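Local structure of C alpha-dehydrogenase (Sphingobium sp. SYK-6, 4YAG) at residues 140-145 with 184-189. The protein probably oxidises the C alpha alcohol of lignin-derived beta-aryl ethers with NAD, as a short-chain dehydrogenase/reductase of their cleavage pathway. Residues are numbered along the deposited sequence; the frame is centred on the assembly and turned at random.
Sequences VNTASL and TVLMPG. With NAI (1,4-dihydronicotinamide adenine dinucleotide), chain C.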
ATOM      1  N   VAL A 140      -9.489 -13.211  -7.045  1.00  9.26           N
ATOM      2  CA  VAL A 140      -8.167 -13.597  -6.599  1.00  8.83           C
ATOM      3  C   VAL A 140      -7.239 -12.440  -6.904  1.00 11.34           C
ATOM      4  O   VAL A 140      -7.163 -11.992  -8.046  1.00 10.62           O
ATOM      5  CB  VAL A 140      -7.630 -14.846  -7.333  1.00 10.44           C
ATOM      6  CG1 VAL A 140      -6.227 -15.203  -6.857  1.00 12.43           C
ATOM      7  CG2 VAL A 140      -8.556 -16.040  -7.146  1.00 10.17           C
ATOM      8  N   ASN A 141      -6.524 -11.953  -5.895  1.00  8.99           N
ATOM      9  CA  ASN A 141      -5.473 -10.960  -6.108  1.00  7.66           C
ATOM     10  C   ASN A 141      -4.119 -11.597  -5.891  1.00 10.07           C
ATOM     11  O   ASN A 141      -3.909 -12.237  -4.872  1.00 10.11           O
ATOM     12  CB  ASN A 141      -5.635  -9.804  -5.093  1.00  9.04           C
ATOM     13  CG  ASN A 141      -6.915  -9.030  -5.308  1.00 10.97           C
ATOM     14  OD1 ASN A 141      -7.361  -8.851  -6.438  1.00 11.51           O
ATOM     15  ND2 ASN A 141      -7.543  -8.604  -4.219  1.00 12.74           N
ATOM     16  N   THR A 142      -3.189 -11.397  -6.815  1.00  8.70           N
ATOM     17  CA  THR A 142      -1.855 -11.947  -6.614  1.00  7.97           C
ATOM     18  C   THR A 142      -0.981 -10.933  -5.911  1.00 11.80           C
ATOM     19  O   THR A 142      -0.637  -9.903  -6.485  1.00 12.15           O
ATOM     20  CB  THR A 142      -1.182 -12.340  -7.922  1.00  9.49           C
ATOM     21  OG1 THR A 142      -2.053 -13.217  -8.660  1.00 10.71           O
ATOM     22  CG2 THR A 142       0.128 -13.037  -7.626  1.00 10.63           C
ATOM     23  N   ALA A 143      -0.641 -11.224  -4.666  1.00 10.05           N
ATOM     24  CA  ALA A 143       0.303 -10.385  -3.940  1.00  8.86           C
ATOM     25  C   ALA A 143       1.676 -11.062  -4.044  1.00 11.16           C
ATOM     26  O   ALA A 143       2.152 -11.320  -5.161  1.00 11.11           O
ATOM     27  CB  ALA A 143      -0.158 -10.193  -2.508  1.00 10.78           C
ATOM     28  N   SER A 144       2.309 -11.364  -2.910  1.00 11.23           N
ATOM     29  CA  SER A 144       3.609 -12.021  -2.866  1.00 10.32           C
ATOM     30  C   SER A 144       3.940 -12.298  -1.411  1.00 11.24           C
ATOM     31  O   SER A 144       3.473 -11.575  -0.531  1.00 11.76           O
ATOM     32  CB  SER A 144       4.699 -11.113  -3.421  1.00 10.98           C
ATOM     33  OG  SER A 144       5.963 -11.745  -3.248  1.00 13.31           O
ATOM     34  N   LEU A 145       4.771 -13.308  -1.145  1.00 10.07           N
ATOM     35  CA  LEU A 145       5.289 -13.467   0.203  1.00 11.42           C
ATOM     36  C   LEU A 145       6.203 -12.288   0.552  1.00 14.10           C
ATOM     37  O   LEU A 145       6.441 -12.009   1.725  1.00 12.56           O
ATOM     38  CB  LEU A 145       6.013 -14.791   0.361  1.00 12.56           C
ATOM     39  CG  LEU A 145       5.076 -15.989   0.455  1.00 14.42           C
ATOM     40  CD1 LEU A 145       5.837 -17.323   0.354  1.00 15.72           C
ATOM     41  CD2 LEU A 145       4.287 -15.956   1.738  1.00 14.94           C
ATOM     42  N   THR A 184      -9.675 -14.152  -2.393  1.00  9.73           N
ATOM     43  CA  THR A 184      -8.443 -14.862  -2.069  1.00  9.06           C
ATOM     44  C   THR A 184      -7.272 -13.956  -2.387  1.00  8.22           C
ATOM     45  O   THR A 184      -7.251 -13.316  -3.429  1.00  9.34           O
ATOM     46  CB  THR A 184      -8.284 -16.120  -2.936  1.00 10.71           C
ATOM     47  OG1 THR A 184      -9.374 -17.020  -2.695  1.00 10.66           O
ATOM     48  CG2 THR A 184      -6.969 -16.830  -2.659  1.00 10.59           C
ATOM     49  N   VAL A 185      -6.290 -13.905  -1.499  1.00  9.88           N
ATOM     50  CA  VAL A 185      -5.006 -13.317  -1.850  1.00  8.70           C
ATOM     51  C   VAL A 185      -3.984 -14.440  -1.966  1.00  8.92           C
ATOM     52  O   VAL A 185      -3.819 -15.266  -1.049  1.00 10.44           O
ATOM     53  CB  VAL A 185      -4.543 -12.202  -0.884  1.00 10.04           C
ATOM     54  CG1 VAL A 185      -4.447 -12.688   0.549  1.00 11.23           C
ATOM     55  CG2 VAL A 185      -3.216 -11.627  -1.356  1.00 11.26           C
ATOM     56  N   LEU A 186      -3.361 -14.489  -3.143  1.00 10.43           N
ATOM     57  CA  LEU A 186      -2.299 -15.430  -3.450  1.00  9.86           C
ATOM     58  C   LEU A 186      -0.955 -14.800  -3.153  1.00  9.21           C
ATOM     59  O   LEU A 186      -0.671 -13.689  -3.606  1.00 10.41           O
ATOM     60  CB  LEU A 186      -2.414 -15.795  -4.932  1.00 11.08           C
ATOM     61  CG  LEU A 186      -1.272 -16.597  -5.542  1.00  9.98           C
ATOM     62  CD1 LEU A 186      -1.078 -17.942  -4.886  1.00 11.94           C
ATOM     63  CD2 LEU A 186      -1.516 -16.746  -7.047  1.00 11.32           C
ATOM     64  N   MET A 187      -0.148 -15.505  -2.370  1.00 10.13           N
ATOM     65  CA  MET A 187       1.161 -15.044  -1.939  1.00 11.52           C
ATOM     66  C   MET A 187       2.219 -16.037  -2.381  1.00 11.55           C
ATOM     67  O   MET A 187       2.494 -17.018  -1.682  1.00 12.45           O
ATOM     68  CB  MET A 187       1.164 -14.850  -0.418  1.00 10.70           C
ATOM     69  CG  MET A 187       0.217 -13.743  -0.004  1.00  9.11           C
ATOM     70  SD  MET A 187      -0.135 -13.717   1.772  1.00 13.17           S
ATOM     71  CE  MET A 187      -1.123 -15.177   1.931  1.00 13.56           C
ATOM     72  N   PRO A 188       2.761 -15.830  -3.597  1.00 11.06           N
ATOM     73  CA  PRO A 188       3.747 -16.803  -4.037  1.00 11.75           C
ATOM     74  C   PRO A 188       5.161 -16.574  -3.522  1.00 12.45           C
ATOM     75  O   PRO A 188       5.579 -15.447  -3.218  1.00 11.86           O
ATOM     76  CB  PRO A 188       3.747 -16.645  -5.569  1.00 12.13           C
ATOM     77  CG  PRO A 188       2.481 -15.908  -5.908  1.00 11.61           C
ATOM     78  CD  PRO A 188       2.267 -15.008  -4.712  1.00 11.64           C
ATOM     79  N   GLY A 189       5.894 -17.684  -3.482  1.00 13.56           N
ATOM     80  CA  GLY A 189       7.339 -17.716  -3.504  1.00 13.88           C
ATOM     81  C   GLY A 189       7.791 -17.826  -4.951  1.00 16.17           C
ATOM     82  O   GLY A 189       7.076 -17.421  -5.854  1.00 16.38           O
TER
HETATM   83  PA  NAI C 500       4.935 -12.777 -15.862  1.00 12.26           P
HETATM   84  O1A NAI C 500       5.660 -11.553 -16.349  1.00 13.07           O
HETATM   85  O2A NAI C 500       5.331 -14.102 -16.483  1.00 12.85           O
HETATM   86  O5B NAI C 500       3.382 -12.592 -16.027  1.00 12.03           O
HETATM   87  C5B NAI C 500       2.807 -11.337 -15.804  1.00 11.14           C
HETATM   88  C4B NAI C 500       2.066 -10.928 -17.013  1.00 10.90           C
HETATM   89  O4B NAI C 500       1.402  -9.683 -16.621  1.00 10.80           O
HETATM   90  C3B NAI C 500       2.861 -10.669 -18.215  1.00 10.83           C
HETATM   91  O3B NAI C 500       2.361 -11.381 -19.366  1.00 13.10           O
HETATM   92  C2B NAI C 500       2.822  -9.230 -18.382  1.00 11.93           C
HETATM   93  O2B NAI C 500       2.932  -8.798 -19.746  1.00 14.03           O
HETATM   94  C1B NAI C 500       1.575  -8.810 -17.743  1.00 10.04           C
HETATM   95  N9A NAI C 500       1.569  -7.433 -17.324  1.00 10.64           N
HETATM   96  C8A NAI C 500       2.580  -6.716 -16.721  1.00 12.31           C
HETATM   97  N7A NAI C 500       2.201  -5.443 -16.538  1.00 12.13           N
HETATM   98  C5A NAI C 500       0.921  -5.295 -17.006  1.00 10.98           C
HETATM   99  C6A NAI C 500       0.002  -4.248 -17.100  1.00 10.46           C
HETATM  100  N6A NAI C 500       0.374  -2.958 -16.696  1.00 10.89           N
HETATM  101  N1A NAI C 500      -1.225  -4.465 -17.638  1.00  9.69           N
HETATM  102  C2A NAI C 500      -1.564  -5.697 -18.086  1.00 10.71           C
HETATM  103  N3A NAI C 500      -0.719  -6.737 -18.024  1.00  9.74           N
HETATM  104  C4A NAI C 500       0.517  -6.565 -17.503  1.00 10.25           C
HETATM  105  O3  NAI C 500       5.254 -12.807 -14.309  1.00 11.66           O
HETATM  106  PN  NAI C 500       4.523 -13.564 -13.089  1.00 11.74           P
HETATM  107  O1N NAI C 500       3.598 -14.681 -13.556  1.00 11.47           O
HETATM  108  O2N NAI C 500       5.650 -14.029 -12.201  1.00 13.42           O
HETATM  109  O5D NAI C 500       3.675 -12.392 -12.388  1.00 10.97           O
HETATM  110  C5D NAI C 500       2.327 -12.585 -11.951  1.00  9.61           C
HETATM  111  C4D NAI C 500       2.159 -12.029 -10.584  1.00 11.22           C
HETATM  112  O4D NAI C 500       2.861 -12.915  -9.637  1.00 11.28           O
HETATM  113  C3D NAI C 500       2.722 -10.689 -10.394  1.00 10.66           C
HETATM  114  O3D NAI C 500       1.767  -9.874  -9.684  1.00 11.52           O
HETATM  115  C2D NAI C 500       3.930 -10.879  -9.596  1.00 11.62           C
HETATM  116  O2D NAI C 500       4.229  -9.712  -8.820  1.00 12.45           O
HETATM  117  C1D NAI C 500       3.611 -12.009  -8.743  1.00  9.62           C
HETATM  118  N1N NAI C 500       4.643 -12.779  -8.156  1.00 11.56           N
HETATM  119  C2N NAI C 500       5.496 -13.583  -8.872  1.00 11.72           C
HETATM  120  C3N NAI C 500       6.458 -14.327  -8.208  1.00 13.40           C
HETATM  121  C7N NAI C 500       7.394 -15.210  -8.961  1.00 14.73           C
HETATM  122  O7N NAI C 500       8.360 -15.776  -8.405  1.00 15.48           O
HETATM  123  N7N NAI C 500       7.088 -15.465 -10.366  1.00 14.12           N
HETATM  124  C4N NAI C 500       6.580 -14.291  -6.829  1.00 15.07           C
HETATM  125  C5N NAI C 500       5.678 -13.520  -6.119  1.00 14.07           C
HETATM  126  C6N NAI C 500       4.721 -12.788  -6.773  1.00 13.89           C
HETATM  127  O   HOH W   1       8.282 -14.107  -3.244  1.00 41.66           O
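Pro188 O is gripped by two donors: the backbone N of Leu145, at 3.1 Å, and a water 3.0 Å away that also bonds weakly to Ser144 OG. The Leu145 N-H points almost straight at the oxygen (174°) yet stands 38° above the carbonyl plane; both residues lie beyond the strand ends. Within the strands the register is parallel: Asn141 N reaches Thr184 O, Leu186 N returns to Asn141 O, and Ala143 N closes on Leu186 O at 2.7 Å, the shortest of the set. The strands end at Thr142 and Met187, and the chain past each runs beside the nicotinamide. Pro188 CB covers one face of the ring, almost straight above NAI C5N at 3.7 Å. Ser144 OG, trans to its own nitrogen (chi1 175°) and fixed by the bond from Ala146 N, instead comes from beside the ring, near its plane, to within 3.4 Å of NAI C5N. Thr142 CG2 meets the ribose at O4D, and Thr142 OG1 bonds to Asn91. Leu145 lies across Met187: its CG is 3.5 Å from Met187 O and its CD2 meets Met187 CB, the side chains crossing at about a right angle. Cut back to an alanine here, the side chain would lose CG and both methyls, which is likely to open a gap over Met187 and weaken the packing on Met270 of the second subunit. On the face of Asn141, Ala143 CB meets Val185 CG2 at 3.6 Å, and helix 156-177, the crossover of this beta-alpha-beta unit in the Rossmann fold, covers them through Val165, Ile166 and Thr169. Helix 231-244 packs on the other face, against Val140, Thr184 and Leu186, while strands 87-90 and 248-250 flank the pair within the parallel sheet.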